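Local structure of isocitrate dehydrogenase [NAD] subunit 1, mitochondrial (Saccharomyces cerevisiae, 3BLX) at residues Ile197-Gly202 and Val211-Val216; Ile126-Asn131 and Phe167-Lys172. The protein forms, with subunit 2, the octameric mitochondrial enzyme that oxidatively decarboxylates isocitrate to 2-oxoglutarate with NAD+ in the citric acid cycle. All coordinates share one frame; numbering follows the deposited sequence.

Contact 1 (Ile197-Gly202 and Val211-Val216); sequences IITEIG and VSSIIV
Val211 fits against the turn of helix made by Ile198, Thr199 and Gly202, in a beta-alpha-beta unit where helix 190-205 links the parallel strands 177-182 and 210-215. Over 197-202 and 211-215 helix and strand run nearly antiparallel, at 168°, their axes coming within 8.1 Å. The valine uses both branches. CG1 lies opposite the backbone N (chi1 -155°) and reaches the helix backbone, 3.7 Å from Thr199 CA, with the carbonyl oxygen of Ile198 also in its neighbourhood. CG2 rests on Gly202, 3.6 Å from its CA, on a stretch of helix with no side chain in between. An alanine in place of Val211 would lack both methyls, and would probably leave a gap between the strand and the helix backbone at Thr199 and Gly202. Thr199 crosses Val211 at about a right angle. Its OG1, held between the backbone N and carbonyl carbon (chi1 73°), turns back to hydrogen-bond Asn196 O one turn earlier. That leaves the methyl to face the strand. No hydrogen bond joins the two segments; further along the strand, Thr199 CG2 packs on the hydroxyl oxygen of Ser213, 3.6 Å from OG.

Contact 2 (Ile126-Asn131 and Phe167-Lys172); sequences IVIREN and FDFAKK
Phe169 reaches from helix 156-172 to Ile126 and Ile128 on strand 124-130, and this one aromatic side chain carries the contact from the helix. The backbones stay well apart, with 9.4 Å between the CA atoms of Ile126 and Ala170, so the bridging is left to side chains. All of it is apolar. With CG opposite the backbone N (chi1 -168°), the phenylalanine extends from the helix toward the strand and presents CE1 and CD1. Ile126 comes in at the ring's edge: its CD1 lies near the ring plane, 3.7 Å from CE1 of Phe169, and its CG2 branch meets the same carbon at 3.9 Å. Ile128, two residues on and on the same side of the strand, approaches more loosely, its CD1 4.2 Å from Phe169 CD1 and at an oblique angle to the ring. Val107 of strand 105-111 also touches Phe169, while Ala166 and Phe165 of the helix touch Ile128.

Hydrogen bonding runs within the sheet and not across the contact. Ile126 and Ile128 pair through their backbones with Leu233 of the parallel strand 232-235, and Val127 with Ala108 of the antiparallel strand 105-111. Arg129, which probably binds substrate as in related enzymes, projects from the other side of the strand. This is helix-on-sheet packing in the alpha/beta core of an isocitrate/isopropylmalate dehydrogenase.

Both contacts lay a helix on the same mixed sheet, but at different depths. Contact 2 is buried, its centre about 11 Å from the centre of the chain; contact 1 is partly buried, about 22 Å out. Their chemistry follows: contact 2 is purely hydrocarbon, one ring against isoleucine branches, whereas contact 1 sets a single valine directly on helix backbone and brings a threonine methyl up to a serine hydroxyl oxygen. Helix 156-172 ties them together. While Phe169 serves contact 2, Phe167 points away from strand 124-130 into contact 1, where its CZ packs 3.6 Å from Gly202 CA and also meets Val211 CG1.

Contact 1 (Ile197-Gly202 and Val211-Val216)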
loop_
_atom_site.group_PDB
_atom_site.type_symbol
_atom_site.label_atom_id
_atom_site.label_comp_id
_atom_site.label_asym_id
_atom_site.label_seq_id
_atom_site.Cartn_x
_atom_site.Cartn_y
_atom_site.Cartn_z
ATOM N N ILE E 197 6.924 -29.121 -2.511
ATOM C CA ILE E 197 5.817 -28.191 -2.541
ATOM C C ILE E 197 4.756 -28.622 -3.550
ATOM O O ILE E 197 3.563 -28.530 -3.261
ATOM C CB ILE E 197 6.271 -26.769 -2.826
ATOM C CG1 ILE E 197 7.067 -26.242 -1.635
ATOM C CG2 ILE E 197 5.062 -25.889 -3.115
ATOM C CD1 ILE E 197 7.820 -24.915 -1.905
ATOM N N ILE E 198 5.181 -29.111 -4.719
ATOM C CA ILE E 198 4.205 -29.470 -5.741
ATOM C C ILE E 198 3.395 -30.660 -5.250
ATOM O O ILE E 198 2.175 -30.654 -5.329
ATOM C CB ILE E 198 4.834 -29.830 -7.108
ATOM C CG1 ILE E 198 5.726 -28.703 -7.646
ATOM C CG2 ILE E 198 3.731 -30.139 -8.127
ATOM C CD1 ILE E 198 4.960 -27.554 -8.179
ATOM N N THR E 199 4.070 -31.683 -4.743
ATOM C CA THR E 199 3.360 -32.879 -4.284
ATOM C C THR E 199 2.459 -32.617 -3.057
ATOM O O THR E 199 1.396 -33.226 -2.949
ATOM C CB THR E 199 4.307 -34.107 -4.040
ATOM O OG1 THR E 199 5.073 -33.908 -2.851
ATOM C CG2 THR E 199 5.258 -34.315 -5.221
ATOM N N GLU E 200 2.854 -31.711 -2.159
ATOM C CA GLU E 200 2.010 -31.385 -1.005
ATOM C C GLU E 200 0.756 -30.630 -1.415
ATOM O O GLU E 200 -0.339 -30.930 -0.954
ATOM C CB GLU E 200 2.759 -30.552 0.050
ATOM C CG GLU E 200 3.945 -31.266 0.732
ATOM C CD GLU E 200 4.888 -30.293 1.457
ATOM O OE1 GLU E 200 4.540 -29.084 1.579
ATOM O OE2 GLU E 200 5.975 -30.745 1.897
ATOM N N ILE E 201 0.918 -29.625 -2.258
ATOM C CA ILE E 201 -0.217 -28.844 -2.723
ATOM C C ILE E 201 -1.167 -29.732 -3.507
ATOM O O ILE E 201 -2.378 -29.491 -3.557
ATOM C CB ILE E 201 0.246 -27.663 -3.560
ATOM C CG1 ILE E 201 1.001 -26.687 -2.647
ATOM C CG2 ILE E 201 -0.934 -27.007 -4.274
ATOM C CD1 ILE E 201 0.894 -25.226 -3.064
ATOM N N GLY E 202 -0.612 -30.792 -4.085
ATOM C CA GLY E 202 -1.399 -31.782 -4.802
ATOM C C GLY E 202 -2.310 -32.600 -3.900
ATOM O O GLY E 202 -3.519 -32.706 -4.141
ATOM N N VAL E 211 -0.672 -36.506 -8.650
ATOM C CA VAL E 211 0.629 -35.846 -8.616
ATOM C C VAL E 211 1.746 -36.874 -8.751
ATOM O O VAL E 211 1.581 -38.014 -8.356
ATOM C CB VAL E 211 0.846 -35.125 -7.296
ATOM C CG1 VAL E 211 1.840 -33.989 -7.495
ATOM C CG2 VAL E 211 -0.479 -34.603 -6.756
ATOM N N SER E 212 2.885 -36.470 -9.301
ATOM C CA SER E 212 4.010 -37.384 -9.450
ATOM C C SER E 212 5.286 -36.585 -9.664
ATOM O O SER E 212 5.244 -35.367 -9.788
ATOM C CB SER E 212 3.778 -38.365 -10.607
ATOM O OG SER E 212 2.989 -37.783 -11.652
ATOM N N SER E 213 6.416 -37.268 -9.706
ATOM C CA SER E 213 7.690 -36.586 -9.798
ATOM C C SER E 213 8.571 -37.357 -10.749
ATOM O O SER E 213 8.459 -38.584 -10.890
ATOM C CB SER E 213 8.400 -36.518 -8.433
ATOM O OG SER E 213 7.573 -35.900 -7.462
ATOM N N ILE E 214 9.474 -36.636 -11.390
ATOM C CA ILE E 214 10.401 -37.293 -12.267
ATOM C C ILE E 214 11.647 -36.443 -12.352
ATOM O O ILE E 214 11.580 -35.218 -12.439
ATOM C CB ILE E 214 9.758 -37.536 -13.644
ATOM C CG1 ILE E 214 10.647 -38.425 -14.525
ATOM C CG2 ILE E 214 9.376 -36.207 -14.309
ATOM C CD1 ILE E 214 9.894 -38.952 -15.743
ATOM N N ILE E 215 12.788 -37.100 -12.274
ATOM C CA ILE E 215 14.047 -36.416 -12.419
ATOM C C ILE E 215 14.149 -35.989 -13.860
ATOM O O ILE E 215 13.724 -36.720 -14.763
ATOM C CB ILE E 215 15.201 -37.333 -12.016
ATOM C CG1 ILE E 215 14.989 -37.782 -10.569
ATOM C CG2 ILE E 215 16.508 -36.607 -12.143
ATOM C CD1 ILE E 215 15.888 -38.907 -10.137
ATOM N N VAL E 216 14.699 -34.803 -14.079
ATOM C CA VAL E 216 14.621 -34.167 -15.395
ATOM C C VAL E 216 15.344 -34.936 -16.516
ATOM O O VAL E 216 14.830 -35.026 -17.640
ATOM C CB VAL E 216 15.111 -32.706 -15.341
ATOM C CG1 VAL E 216 16.566 -32.657 -14.884
ATOM C CG2 VAL E 216 14.936 -32.033 -16.688
#

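Contact 2 (Ile126-Asn131 and Phe167-Lys172)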
loop_
_atom_site.group_PDB
_atom_site.type_symbol
_atom_site.label_atom_id
_atom_site.label_comp_id
_atom_site.label_asym_id
_atom_site.label_seq_id
_atom_site.Cartn_x
_atom_site.Cartn_y
_atom_site.Cartn_z
ATOM N N ILE E 126 1.166 -30.827 -22.036
ATOM C CA ILE E 126 1.192 -29.425 -21.682
ATOM C C ILE E 126 2.377 -29.202 -20.761
ATOM O O ILE E 126 2.536 -29.926 -19.788
ATOM C CB ILE E 126 -0.071 -29.079 -20.939
ATOM C CG1 ILE E 126 -1.251 -29.300 -21.864
ATOM C CG2 ILE E 126 -0.036 -27.633 -20.402
ATOM C CD1 ILE E 126 -2.562 -29.012 -21.199
ATOM N N VAL E 127 3.217 -28.227 -21.095
ATOM C CA VAL E 127 4.372 -27.906 -20.284
ATOM C C VAL E 127 4.153 -26.540 -19.661
ATOM O O VAL E 127 3.933 -25.547 -20.357
ATOM C CB VAL E 127 5.686 -27.926 -21.110
ATOM C CG1 VAL E 127 6.848 -27.366 -20.289
ATOM C CG2 VAL E 127 5.995 -29.343 -21.589
ATOM N N ILE E 128 4.164 -26.495 -18.336
ATOM C CA ILE E 128 3.988 -25.231 -17.608
ATOM C C ILE E 128 5.309 -24.932 -16.927
ATOM O O ILE E 128 5.792 -25.738 -16.140
ATOM C CB ILE E 128 2.853 -25.331 -16.561
ATOM C CG1 ILE E 128 1.496 -25.465 -17.240
ATOM C CG2 ILE E 128 2.857 -24.140 -15.642
ATOM C CD1 ILE E 128 0.374 -25.803 -16.330
ATOM N N ARG E 129 5.922 -23.799 -17.249
ATOM C CA ARG E 129 7.194 -23.476 -16.619
ATOM C C ARG E 129 7.185 -22.156 -15.818
ATOM O O ARG E 129 6.527 -21.192 -16.197
ATOM C CB ARG E 129 8.338 -23.547 -17.635
ATOM C CG ARG E 129 8.613 -22.279 -18.371
ATOM C CD ARG E 129 10.083 -22.174 -18.694
ATOM N NE ARG E 129 10.404 -20.835 -19.166
ATOM C CZ ARG E 129 10.266 -20.458 -20.433
ATOM N NH1 ARG E 129 9.824 -21.335 -21.333
ATOM N NH2 ARG E 129 10.570 -19.215 -20.805
ATOM N N GLU E 130 7.896 -22.151 -14.696
ATOM C CA GLU E 130 8.011 -21.000 -13.834
ATOM C C GLU E 130 8.850 -19.944 -14.529
ATOM O O GLU E 130 9.890 -20.262 -15.074
ATOM C CB GLU E 130 8.672 -21.406 -12.510
ATOM C CG GLU E 130 8.305 -20.518 -11.318
ATOM C CD GLU E 130 8.903 -19.102 -11.386
ATOM O OE1 GLU E 130 10.105 -18.969 -11.738
ATOM O OE2 GLU E 130 8.161 -18.127 -11.080
ATOM N N ASN E 131 8.405 -18.685 -14.483
ATOM C CA ASN E 131 9.001 -17.642 -15.318
ATOM C C ASN E 131 9.610 -16.412 -14.589
ATOM O O ASN E 131 9.908 -15.396 -15.223
ATOM C CB ASN E 131 7.970 -17.205 -16.390
ATOM C CG ASN E 131 8.555 -16.259 -17.435
ATOM O OD1 ASN E 131 9.567 -16.553 -18.090
ATOM N ND2 ASN E 131 7.912 -15.112 -17.597
ATOM N N PHE E 167 -2.124 -26.812 -11.135
ATOM C CA PHE E 167 -3.256 -27.621 -10.716
ATOM C C PHE E 167 -4.563 -27.000 -11.140
ATOM O O PHE E 167 -5.443 -27.705 -11.629
ATOM C CB PHE E 167 -3.213 -27.865 -9.220
ATOM C CG PHE E 167 -2.169 -28.859 -8.821
ATOM C CD1 PHE E 167 -2.229 -30.167 -9.285
ATOM C CD2 PHE E 167 -1.129 -28.492 -7.996
ATOM C CE1 PHE E 167 -1.272 -31.104 -8.911
ATOM C CE2 PHE E 167 -0.160 -29.425 -7.621
ATOM C CZ PHE E 167 -0.235 -30.738 -8.087
ATOM N N ASP E 168 -4.689 -25.681 -10.976
ATOM C CA ASP E 168 -5.902 -24.985 -11.421
ATOM C C ASP E 168 -6.142 -25.155 -12.907
ATOM O O ASP E 168 -7.280 -25.128 -13.364
ATOM C CB ASP E 168 -5.850 -23.506 -11.086
ATOM C CG ASP E 168 -6.116 -23.225 -9.611
ATOM O OD1 ASP E 168 -6.847 -24.023 -8.966
ATOM O OD2 ASP E 168 -5.599 -22.195 -9.099
ATOM N N PHE E 169 -5.061 -25.343 -13.647
ATOM C CA PHE E 169 -5.106 -25.460 -15.106
ATOM C C PHE E 169 -5.529 -26.869 -15.497
ATOM O O PHE E 169 -6.329 -27.064 -16.395
ATOM C CB PHE E 169 -3.724 -25.145 -15.671
ATOM C CG PHE E 169 -3.687 -24.956 -17.148
ATOM C CD1 PHE E 169 -3.461 -26.049 -17.993
ATOM C CD2 PHE E 169 -3.821 -23.685 -17.696
ATOM C CE1 PHE E 169 -3.398 -25.878 -19.368
ATOM C CE2 PHE E 169 -3.758 -23.499 -19.060
ATOM C CZ PHE E 169 -3.547 -24.598 -19.908
ATOM N N ALA E 170 -4.973 -27.850 -14.805
ATOM C CA ALA E 170 -5.381 -29.229 -14.976
ATOM C C ALA E 170 -6.873 -29.381 -14.673
ATOM O O ALA E 170 -7.583 -30.018 -15.434
ATOM C CB ALA E 170 -4.540 -30.146 -14.080
ATOM N N LYS E 171 -7.342 -28.787 -13.574
ATOM C CA LYS E 171 -8.774 -28.765 -13.218
ATOM C C LYS E 171 -9.613 -28.204 -14.363
ATOM O O LYS E 171 -10.562 -28.828 -14.825
ATOM C CB LYS E 171 -9.015 -27.903 -11.965
ATOM C CG LYS E 171 -10.110 -28.399 -10.997
ATOM C CD LYS E 171 -9.546 -29.479 -10.038
ATOM C CE LYS E 171 -10.549 -29.937 -8.957
ATOM N NZ LYS E 171 -10.019 -31.082 -8.109
ATOM N N LYS E 172 -9.247 -27.017 -14.825
ATOM C CA LYS E 172 -10.055 -26.302 -15.802
ATOM C C LYS E 172 -10.159 -27.026 -17.142
ATOM O O LYS E 172 -11.167 -26.917 -17.833
ATOM C CB LYS E 172 -9.487 -24.900 -16.030
ATOM C CG LYS E 172 -10.477 -23.911 -16.633
ATOM C CD LYS E 172 -9.760 -22.668 -17.144
ATOM C CE LYS E 172 -10.723 -21.539 -17.457
ATOM N NZ LYS E 172 -10.016 -20.430 -18.170
#